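Local coordinates for cytochrome P450 113A1 (Saccharopolyspora erythraea, PDB 2JJP), which uses a heme b cofactor to hydroxylate erythromycin D at C-12 of its macrolactone ring, giving erythromycin C in the erythromycin pathway, at residues A[36-41]-A[53-58]; A[167-172]-A[188-193]; A[284-289]-A[392-397]. The protein carries 2 engineered substitutions. All coordinates share one frame; numbering follows the deposited sequence.

Contact 1 of 3, residues A[36-41]-A[53-58]; sequences TMREKQ and VFRHAD
With CG beside its own backbone N (chi1 -68°) and the rest of the chain extended, Arg55 stretches along the end of helix 27-40 and sets the edge of its guanidinium on the carbonyl oxygen of Arg38. The grip is side-on: Arg55 NE stands 2.9 Å from Arg38 O, and Arg55 NH2 lies 3.0 Å from Arg38 O. Both bonds are bent, at 146° and 139°, because neighbouring nitrogens share one acceptor near the guanidinium plane. Arg38 O falls in the last helical turn, where Pro42 cannot supply an N-H, so the two Arg55 N-H groups probably serve where a backbone donor would otherwise sit. In the P450 fold this joins helix 27-40 to the link between strand 51-53 and helix 56-64, with Arg55 at the N-cap position of the latter. Arg38 meets Arg55 CG to CG at 3.8 Å, while its NH1 bonds to Ser318, which also holds Phe54 O. The Phe54 CA-CB bond already points at the helix, and Met37 CB lies over one face of the Phe54 ring, offset toward its rim, in a CH-pi contact 4.1 Å from the centroid. At the ring edge, Gln41 O approaches Phe54 CD1 to 3.5 Å.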
loop_
_atom_site.group_PDB
_atom_site.type_symbol
_atom_site.label_atom_id
_atom_site.label_comp_id
_atom_site.label_asym_id
_atom_site.label_seq_id
_atom_site.Cartn_x
_atom_site.Cartn_y
_atom_site.Cartn_z
ATOM N N THR A 36 23.428 7.311 1.307
ATOM C CA THR A 36 24.818 6.883 1.091
ATOM C C THR A 36 24.924 5.796 0.026
ATOM O O THR A 36 25.838 5.829 -0.809
ATOM C CB THR A 36 25.429 6.346 2.401
ATOM O OG1 THR A 36 25.385 7.379 3.394
ATOM C CG2 THR A 36 26.882 5.918 2.191
ATOM N N MET A 37 23.982 4.856 0.033
ATOM C CA MET A 37 23.910 3.864 -1.042
ATOM C C MET A 37 23.611 4.458 -2.411
ATOM O O MET A 37 24.264 4.098 -3.384
ATOM C CB MET A 37 22.904 2.760 -0.700
ATOM C CG MET A 37 23.207 2.112 0.562
ATOM S SD MET A 37 24.825 1.248 0.541
ATOM C CE MET A 37 24.326 -0.356 -0.058
ATOM N N ARG A 38 22.639 5.369 -2.485
ATOM C CA ARG A 38 22.340 6.153 -3.704
ATOM C C ARG A 38 23.652 6.745 -4.309
ATOM O O ARG A 38 23.866 6.752 -5.510
ATOM C CB ARG A 38 21.343 7.283 -3.346
ATOM C CG ARG A 38 20.186 7.507 -4.337
ATOM C CD ARG A 38 18.865 8.019 -3.746
ATOM N NE ARG A 38 19.053 9.092 -2.793
ATOM C CZ ARG A 38 18.684 9.049 -1.489
ATOM N NH1 ARG A 38 18.097 7.996 -0.969
ATOM N NH2 ARG A 38 18.916 10.073 -0.680
ATOM N N GLU A 39 24.511 7.223 -3.420
ATOM C CA GLU A 39 25.792 7.853 -3.715
ATOM C C GLU A 39 26.853 6.821 -4.111
ATOM O O GLU A 39 27.432 6.908 -5.204
ATOM C CB GLU A 39 26.246 8.542 -2.412
ATOM C CG GLU A 39 27.580 9.249 -2.539
ATOM C CD GLU A 39 27.406 10.653 -3.038
ATOM O OE1 GLU A 39 26.635 10.822 -3.994
ATOM O OE2 GLU A 39 28.016 11.584 -2.465
ATOM N N LYS A 40 27.060 5.807 -3.250
ATOM C CA LYS A 40 28.257 4.957 -3.325
ATOM C C LYS A 40 28.044 3.550 -3.892
ATOM O O LYS A 40 28.975 2.957 -4.465
ATOM C CB LYS A 40 28.950 4.884 -1.946
ATOM C CG LYS A 40 29.400 6.262 -1.407
ATOM C CD LYS A 40 30.253 6.173 -0.126
ATOM C CE LYS A 40 30.390 7.575 0.522
ATOM N NZ LYS A 40 31.820 7.940 0.813
ATOM N N GLN A 41 26.838 3.006 -3.702
ATOM C CA GLN A 41 26.513 1.640 -4.108
ATOM C C GLN A 41 25.037 1.591 -4.561
ATOM O O GLN A 41 24.205 0.972 -3.913
ATOM C CB GLN A 41 26.770 0.662 -2.945
ATOM C CG GLN A 41 26.871 -0.835 -3.343
ATOM C CD GLN A 41 28.105 -1.156 -4.207
ATOM O OE1 GLN A 41 29.027 -1.725 -3.723
ATOM N NE2 GLN A 41 28.108 -0.753 -5.480
ATOM N N VAL A 53 18.021 -1.714 -5.554
ATOM C CA VAL A 53 18.079 -0.616 -6.487
ATOM C C VAL A 53 17.521 0.648 -5.821
ATOM O O VAL A 53 16.358 0.682 -5.380
ATOM C CB VAL A 53 17.283 -0.960 -7.720
ATOM C CG1 VAL A 53 17.269 0.192 -8.631
ATOM C CG2 VAL A 53 17.871 -2.304 -8.375
ATOM N N PHE A 54 18.370 1.672 -5.779
ATOM C CA PHE A 54 18.183 2.839 -4.893
ATOM C C PHE A 54 17.920 4.159 -5.577
ATOM O O PHE A 54 17.216 5.000 -5.036
ATOM C CB PHE A 54 19.407 2.959 -3.950
ATOM C CG PHE A 54 19.591 1.746 -3.060
ATOM C CD1 PHE A 54 20.750 0.958 -3.146
ATOM C CD2 PHE A 54 18.651 1.445 -2.073
ATOM C CE1 PHE A 54 20.951 -0.119 -2.308
ATOM C CE2 PHE A 54 18.804 0.298 -1.242
ATOM C CZ PHE A 54 19.962 -0.466 -1.362
ATOM N N ARG A 55 18.444 4.334 -6.796
ATOM C CA ARG A 55 18.191 5.579 -7.551
ATOM C C ARG A 55 16.859 5.600 -8.251
ATOM O O ARG A 55 16.358 4.561 -8.666
ATOM C CB ARG A 55 19.301 5.874 -8.555
ATOM C CG ARG A 55 20.614 6.229 -7.886
ATOM C CD ARG A 55 21.705 6.307 -8.922
ATOM N NE ARG A 55 22.959 6.612 -8.265
ATOM C CZ ARG A 55 24.144 6.591 -8.865
ATOM N NH1 ARG A 55 24.242 6.270 -10.150
ATOM N NH2 ARG A 55 25.232 6.895 -8.172
ATOM N N HIS A 56 16.310 6.809 -8.387
ATOM C CA HIS A 56 15.033 7.054 -9.027
ATOM C C HIS A 56 14.933 6.511 -10.463
ATOM O O HIS A 56 14.006 5.773 -10.799
ATOM C CB HIS A 56 14.710 8.559 -9.023
ATOM C CG HIS A 56 13.326 8.848 -9.493
ATOM N ND1 HIS A 56 13.051 9.321 -10.760
ATOM C CD2 HIS A 56 12.130 8.682 -8.885
ATOM C CE1 HIS A 56 11.745 9.462 -10.897
ATOM N NE2 HIS A 56 11.162 9.058 -9.785
ATOM N N ALA A 57 15.898 6.855 -11.305
ATOM C CA ALA A 57 15.870 6.433 -12.695
ATOM C C ALA A 57 16.035 4.904 -12.849
ATOM O O ALA A 57 15.501 4.318 -13.779
ATOM C CB ALA A 57 16.909 7.139 -13.430
ATOM N N ASP A 58 16.758 4.275 -11.924
ATOM C CA ASP A 58 17.021 2.845 -11.937
ATOM C C ASP A 58 15.806 2.085 -11.403
ATOM O O ASP A 58 15.415 1.071 -11.954
ATOM C CB ASP A 58 18.240 2.542 -11.069
ATOM C CG ASP A 58 19.563 3.044 -11.700
ATOM O OD1 ASP A 58 19.608 3.068 -12.935
ATOM O OD2 ASP A 58 20.562 3.368 -10.979
#

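Contact 2 of 3, residues A[167-172]-A[188-193]; sequences GALVDI and DVLNPL
Leu169 and Val189 cross at a slant between the two helices, and the meeting is made by single methyl branches. Leu169 CD2 is the projecting atom, lying 3.7 Å from Val189 CG1 and 3.9 Å from Val189 CB. The same methyl also rests on the next residue of helix 181-206, with Leu169 CD2 4.0 Å from Leu190 CG. Its reach comes from its torsions: the CA-CB bond of Leu169 does not aim at the partner helix, but placing CG opposite the backbone N (chi1 -151°) carries the branches across, and chi2 of -74° sets CD1 and leaves CD2 as the branch facing Val189. The CA-CB bond of Val189, by contrast, points at segment 167-172, and its two methyls are divided between different neighbours. CG1 faces Leu169, whereas Val189 CG2 looks toward Ala168 CB at 4.3 Å and toward Ile172 CD1 at 4.4 Å. The interface is thus wholly apolar, closest at Leu169 and slacker around CG2, and no hydrogen bond crosses it. Ile172 takes part although the helix has already ended, since the chain leaves helical geometry at Asp171. Leu169 lies about 6 Å, side chain to ligand, from the bound inhibitor, which places the contact close to the ligand pocket, probably just behind its wall. In P450 terms it pairs the F helix (164-170) with the G helix (181-206). Ile172 packs further on Leu182, Arg185 and Ile186 of the latter, Val189 also touches Trp165 of the former, and Leu190 reaches Thr236 and Leu240 of the long helix 228-259.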
loop_
_atom_site.group_PDB
_atom_site.type_symbol
_atom_site.label_atom_id
_atom_site.label_comp_id
_atom_site.label_asym_id
_atom_site.label_seq_id
_atom_site.Cartn_x
_atom_site.Cartn_y
_atom_site.Cartn_z
ATOM N N GLY A 167 -2.240 -8.550 9.961
ATOM C CA GLY A 167 -1.085 -8.388 10.840
ATOM C C GLY A 167 -0.168 -9.600 10.814
ATOM O O GLY A 167 1.040 -9.453 10.693
ATOM N N ALA A 168 -0.745 -10.798 10.912
ATOM C CA ALA A 168 -0.003 -12.053 10.733
ATOM C C ALA A 168 0.724 -12.085 9.398
ATOM O O ALA A 168 1.840 -12.571 9.307
ATOM C CB ALA A 168 -0.941 -13.254 10.838
ATOM N N LEU A 169 0.072 -11.569 8.365
ATOM C CA LEU A 169 0.630 -11.530 7.023
ATOM C C LEU A 169 1.894 -10.662 6.983
ATOM O O LEU A 169 2.922 -11.113 6.494
ATOM C CB LEU A 169 -0.439 -11.031 6.032
ATOM C CG LEU A 169 -0.497 -11.433 4.551
ATOM C CD1 LEU A 169 0.606 -10.737 3.719
ATOM C CD2 LEU A 169 -0.481 -12.951 4.346
ATOM N N VAL A 170 1.805 -9.440 7.519
ATOM C CA VAL A 170 2.906 -8.450 7.521
ATOM C C VAL A 170 3.948 -8.776 8.589
ATOM O O VAL A 170 5.094 -8.311 8.539
ATOM C CB VAL A 170 2.359 -6.992 7.681
ATOM C CG1 VAL A 170 3.305 -6.109 8.471
ATOM C CG2 VAL A 170 2.048 -6.377 6.313
ATOM N N ASP A 171 3.538 -9.603 9.544
ATOM C CA ASP A 171 4.416 -10.037 10.613
ATOM C C ASP A 171 5.014 -11.420 10.340
ATOM O O ASP A 171 5.516 -12.085 11.257
ATOM C CB ASP A 171 3.664 -10.038 11.934
ATOM C CG ASP A 171 4.588 -9.981 13.103
ATOM O OD1 ASP A 171 5.136 -8.883 13.367
ATOM O OD2 ASP A 171 4.783 -11.042 13.744
ATOM N N ILE A 172 4.985 -11.830 9.072
ATOM C CA ILE A 172 5.388 -13.176 8.691
ATOM C C ILE A 172 6.813 -13.473 9.142
ATOM O O ILE A 172 7.691 -12.603 9.103
ATOM C CB ILE A 172 5.181 -13.451 7.168
ATOM C CG1 ILE A 172 4.888 -14.933 6.905
ATOM C CG2 ILE A 172 6.349 -12.938 6.326
ATOM C CD1 ILE A 172 3.426 -15.296 7.061
ATOM N N ASP A 188 -0.628 -20.311 4.130
ATOM C CA ASP A 188 -1.279 -20.647 5.393
ATOM C C ASP A 188 -2.272 -19.610 5.907
ATOM O O ASP A 188 -3.355 -19.974 6.333
ATOM C CB ASP A 188 -0.225 -20.899 6.445
ATOM C CG ASP A 188 -0.807 -21.467 7.727
ATOM O OD1 ASP A 188 -0.544 -20.833 8.774
ATOM O OD2 ASP A 188 -1.543 -22.497 7.666
ATOM N N VAL A 189 -1.902 -18.328 5.851
ATOM C CA VAL A 189 -2.765 -17.204 6.232
ATOM C C VAL A 189 -3.949 -16.931 5.235
ATOM O O VAL A 189 -5.106 -16.782 5.645
ATOM C CB VAL A 189 -1.923 -15.909 6.396
ATOM C CG1 VAL A 189 -2.828 -14.701 6.664
ATOM C CG2 VAL A 189 -0.886 -16.041 7.527
ATOM N N LEU A 190 -3.651 -16.913 3.942
ATOM C CA LEU A 190 -4.604 -16.483 2.930
ATOM C C LEU A 190 -5.653 -17.483 2.520
ATOM O O LEU A 190 -6.726 -17.082 2.040
ATOM C CB LEU A 190 -3.864 -16.041 1.670
ATOM C CG LEU A 190 -3.140 -14.733 1.979
ATOM C CD1 LEU A 190 -2.297 -14.270 0.822
ATOM C CD2 LEU A 190 -4.173 -13.722 2.362
ATOM N N ASN A 191 -5.307 -18.763 2.609
ATOM C CA ASN A 191 -6.161 -19.875 2.186
ATOM C C ASN A 191 -7.574 -19.938 2.810
ATOM O O ASN A 191 -8.545 -20.207 2.090
ATOM C CB ASN A 191 -5.369 -21.188 2.385
ATOM C CG ASN A 191 -6.050 -22.428 1.818
ATOM O OD1 ASN A 191 -7.245 -22.654 2.022
ATOM N ND2 ASN A 191 -5.256 -23.288 1.167
ATOM N N PRO A 192 -7.690 -19.726 4.136
ATOM C CA PRO A 192 -9.021 -19.635 4.714
ATOM C C PRO A 192 -9.859 -18.464 4.215
ATOM O O PRO A 192 -11.075 -18.591 4.019
ATOM C CB PRO A 192 -8.746 -19.510 6.215
ATOM C CG PRO A 192 -7.312 -19.202 6.339
ATOM C CD PRO A 192 -6.631 -19.681 5.158
ATOM N N LEU A 193 -9.198 -17.343 3.994
ATOM C CA LEU A 193 -9.848 -16.161 3.491
ATOM C C LEU A 193 -10.243 -16.310 2.011
ATOM O O LEU A 193 -11.384 -16.025 1.629
ATOM C CB LEU A 193 -8.924 -14.973 3.678
ATOM C CG LEU A 193 -9.672 -13.660 3.623
ATOM C CD1 LEU A 193 -10.269 -13.395 5.015
ATOM C CD2 LEU A 193 -8.664 -12.601 3.211
#

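Contact 3 of 3, residues A[284-289]-A[392-397]; sequences YRPPFP and IVLGTR. With KLN (1-acetyl-4-(4-{[(2S,4R)-2-(2,4-dichlorophenyl)-2-(1H-imidazol-1-ylmethyl)-1,3-dioxolan-4-yl]methoxy}phenyl)piperazine), chain C.
Pro287 O and Leu394 N form the one hydrogen bond between these two loops, 2.8 Å long and fairly straight at 162°, with the donor tilted 31° out of the carbonyl plane. The packing is tight around it. Val393 CA approaches Pro287 O to 3.1 Å in a CA-H...O contact. Pro286 O lies 3.3 Å from Leu394 CB, and the residue after Phe288, Pro289, brings its CD within 3.4 Å of Ile392 O. Phe288 and Val393 run side by side, pointing the same way, and Val393 CG1 nestles 3.4 Å from Phe288 CE2. With CG opposite the backbone N (chi1 -176°), Leu394 carries CD2 to the Arg285 end, where it crosses the arginine's aliphatic stem at nearly a right angle; here the fit is easier, Leu394 CD2 being 4.0 Å from Arg285 CB. The guanidinium beyond is held by Glu27, Glu259 and Thr256. At the opposite end the two segments part: the end of partly exposed Ile392 leads away from the proline-rich loop, and its CD1 lies 3.4 Å from piperazine carbon C24 of the inhibitor. Phe288 also faces the ligand, with methylene carbon C4 3.3 Å from Phe288 CZ over one face of the ring, toward its rim. Pro287 and Phe288 touch the heme as well. The loop after helix 274-284 and the loop at 392-394 thus form adjoining walls of the pocket, consistent with the fifth and sixth substrate recognition sites of cytochromes P450.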
loop_
_atom_site.group_PDB
_atom_site.type_symbol
_atom_site.label_atom_id
_atom_site.label_comp_id
_atom_site.label_asym_id
_atom_site.label_seq_id
_atom_site.Cartn_x
_atom_site.Cartn_y
_atom_site.Cartn_z
ATOM N N TYR A 284 6.672 11.289 0.546
ATOM C CA TYR A 284 7.549 11.481 1.690
ATOM C C TYR A 284 7.639 10.201 2.509
ATOM O O TYR A 284 8.741 9.788 2.889
ATOM C CB TYR A 284 6.974 12.641 2.520
ATOM C CG TYR A 284 7.901 13.236 3.551
ATOM C CD1 TYR A 284 8.895 14.166 3.190
ATOM C CD2 TYR A 284 7.718 12.957 4.884
ATOM C CE1 TYR A 284 9.739 14.724 4.157
ATOM C CE2 TYR A 284 8.557 13.517 5.854
ATOM C CZ TYR A 284 9.546 14.387 5.482
ATOM O OH TYR A 284 10.334 14.933 6.453
ATOM N N ARG A 285 6.488 9.578 2.782
ATOM C CA ARG A 285 6.441 8.282 3.498
ATOM C C ARG A 285 5.559 7.233 2.790
ATOM O O ARG A 285 4.410 7.044 3.164
ATOM C CB ARG A 285 5.960 8.475 4.937
ATOM C CG ARG A 285 7.020 9.021 5.828
ATOM C CD ARG A 285 6.432 9.403 7.166
ATOM N NE ARG A 285 7.457 9.645 8.181
ATOM C CZ ARG A 285 7.397 10.614 9.077
ATOM N NH1 ARG A 285 6.376 11.488 9.054
ATOM N NH2 ARG A 285 8.378 10.736 9.972
ATOM N N PRO A 286 6.103 6.539 1.779
ATOM C CA PRO A 286 5.337 5.574 1.034
ATOM C C PRO A 286 5.015 4.368 1.902
ATOM O O PRO A 286 5.915 3.782 2.487
ATOM C CB PRO A 286 6.288 5.169 -0.105
ATOM C CG PRO A 286 7.619 5.418 0.385
ATOM C CD PRO A 286 7.488 6.636 1.292
ATOM N N PRO A 287 3.734 4.005 2.009
ATOM C CA PRO A 287 3.313 2.846 2.776
ATOM C C PRO A 287 4.122 1.635 2.416
ATOM O O PRO A 287 4.523 0.880 3.326
ATOM C CB PRO A 287 1.842 2.681 2.372
ATOM C CG PRO A 287 1.401 4.096 2.161
ATOM C CD PRO A 287 2.583 4.706 1.420
ATOM N N PHE A 288 4.367 1.463 1.114
ATOM C CA PHE A 288 5.231 0.406 0.601
ATOM C C PHE A 288 6.561 0.909 0.058
ATOM O O PHE A 288 6.638 1.336 -1.100
ATOM C CB PHE A 288 4.496 -0.438 -0.452
ATOM C CG PHE A 288 3.229 -1.092 0.076
ATOM C CD1 PHE A 288 1.961 -0.648 -0.354
ATOM C CD2 PHE A 288 3.301 -2.114 0.987
ATOM C CE1 PHE A 288 0.785 -1.215 0.130
ATOM C CE2 PHE A 288 2.127 -2.721 1.472
ATOM C CZ PHE A 288 0.867 -2.255 1.052
ATOM N N PRO A 289 7.625 0.813 0.871
ATOM C CA PRO A 289 8.918 1.390 0.469
ATOM C C PRO A 289 9.686 0.581 -0.566
ATOM O O PRO A 289 10.571 1.125 -1.213
ATOM C CB PRO A 289 9.707 1.408 1.779
ATOM C CG PRO A 289 9.159 0.162 2.563
ATOM C CD PRO A 289 7.674 0.195 2.227
ATOM N N ILE A 392 7.542 -4.843 6.394
ATOM C CA ILE A 392 7.076 -4.764 4.966
ATOM C C ILE A 392 6.612 -3.370 4.548
ATOM O O ILE A 392 6.798 -2.913 3.420
ATOM C CB ILE A 392 5.892 -5.740 4.711
ATOM C CG1 ILE A 392 6.300 -7.219 4.939
ATOM C CG2 ILE A 392 5.194 -5.470 3.314
ATOM C CD1 ILE A 392 7.557 -7.665 4.206
ATOM N N VAL A 393 5.921 -2.730 5.466
ATOM C CA VAL A 393 5.351 -1.445 5.230
ATOM C C VAL A 393 6.134 -0.459 6.085
ATOM O O VAL A 393 6.748 -0.848 7.102
ATOM C CB VAL A 393 3.853 -1.429 5.617
ATOM C CG1 VAL A 393 3.025 -2.336 4.677
ATOM C CG2 VAL A 393 3.687 -1.907 7.057
ATOM N N LEU A 394 6.079 0.804 5.644
ATOM C CA LEU A 394 6.576 1.955 6.366
ATOM C C LEU A 394 5.445 2.717 7.118
ATOM O O LEU A 394 4.701 3.519 6.543
ATOM C CB LEU A 394 7.299 2.911 5.410
ATOM C CG LEU A 394 7.967 4.125 6.048
ATOM C CD1 LEU A 394 9.278 3.698 6.765
ATOM C CD2 LEU A 394 8.229 5.146 4.987
ATOM N N GLY A 395 5.347 2.484 8.415
ATOM C CA GLY A 395 4.360 3.181 9.255
ATOM C C GLY A 395 4.344 2.555 10.644
ATOM O O GLY A 395 5.272 1.838 11.012
ATOM N N THR A 396 3.269 2.809 11.389
ATOM C CA THR A 396 3.148 2.406 12.778
ATOM C C THR A 396 1.942 1.489 12.983
ATOM O O THR A 396 0.929 1.597 12.290
ATOM C CB THR A 396 3.120 3.648 13.705
ATOM O OG1 THR A 396 1.966 4.426 13.461
ATOM C CG2 THR A 396 4.309 4.536 13.458
ATOM N N ARG A 397 2.050 0.545 13.895
ATOM C CA ARG A 397 0.922 -0.320 14.178
ATOM C C ARG A 397 -0.182 0.393 14.916
ATOM O O ARG A 397 -1.342 0.109 14.705
ATOM C CB ARG A 397 1.350 -1.577 14.949
ATOM C CG ARG A 397 2.168 -2.499 14.080
ATOM C CD ARG A 397 1.793 -3.984 14.331
ATOM N NE ARG A 397 2.359 -4.460 15.582
ATOM C CZ ARG A 397 3.664 -4.643 15.777
ATOM N NH1 ARG A 397 4.533 -4.386 14.786
ATOM N NH2 ARG A 397 4.093 -5.090 16.970
HETATM N N1 KLN C . -0.631 -3.517 -2.097
HETATM C C1 KLN C . -0.547 -2.425 -2.877
HETATM N N2 KLN C . -1.783 -2.020 -3.219
HETATM C C2 KLN C . -2.661 -2.874 -2.660
HETATM C C3 KLN C . -1.928 -3.814 -1.950
HETATM C C4 KLN C . 0.490 -4.274 -1.567
HETATM C C5 KLN C . 0.976 -5.161 -2.717
HETATM O O1 KLN C . 1.846 -6.175 -2.252
HETATM C C6 KLN C . 2.718 -6.485 -3.337
HETATM C C7 KLN C . 2.743 -5.230 -4.181
HETATM O O2 KLN C . 1.722 -4.397 -3.646
HETATM C C8 KLN C . -0.130 -5.787 -3.510
HETATM C C9 KLN C . -0.930 -6.785 -2.969
HETATM C C10 KLN C . -1.950 -7.336 -3.733
HETATM C C11 KLN C . -2.130 -6.886 -5.042
HETATM C C12 KLN C . -1.319 -5.894 -5.571
HETATM C C13 KLN C . -0.316 -5.340 -4.808
HETATM CL CL1 KLN C . -3.390 -7.557 -6.083
HETATM C C14 KLN C . 4.133 -6.780 -2.872
HETATM O O3 KLN C . 4.604 -5.978 -1.791
HETATM C C15 KLN C . 5.790 -6.392 -1.252
HETATM C C16 KLN C . 6.915 -5.597 -1.369
HETATM C C17 KLN C . 8.132 -6.019 -0.837
HETATM C C18 KLN C . 8.256 -7.242 -0.177
HETATM C C19 KLN C . 7.116 -8.058 -0.075
HETATM C C20 KLN C . 5.892 -7.635 -0.606
HETATM N N3 KLN C . 9.526 -7.655 0.334
HETATM C C21 KLN C . 10.396 -6.498 0.623
HETATM C C22 KLN C . 11.245 -6.724 1.869
HETATM N N4 KLN C . 11.798 -8.091 1.933
HETATM C C23 KLN C . 10.769 -9.142 1.819
HETATM C C24 KLN C . 9.407 -8.533 1.511
HETATM C C25 KLN C . 12.509 -8.246 3.166
HETATM O O4 KLN C . 11.964 -8.035 4.250
HETATM C C26 KLN C . 13.948 -8.679 3.120
HETATM CL CL2 KLN C . -0.650 -7.332 -1.309
#

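The three contacts pass from the periphery to the heart of the fold. Contact 3 is buried, lies nearest the centre of the chain and borders heme and inhibitor; contact 2 is a surface contact between helices, yet close to the same pocket; contact 1 is partly buried, far out and away from the annotated sites. No two share a helix or loop, but contacts 2 and 3 touch, Val170 O meeting Ile392 CG1 at 4.0 Å. Chemistry follows place: an arginine side chain binds a helix-end carbonyl in contact 1, aliphatic side chains alone meet in contact 2, and contact 3 adds close apolar packing of Phe288, Val393 and Leu394 to its backbone hydrogen bond.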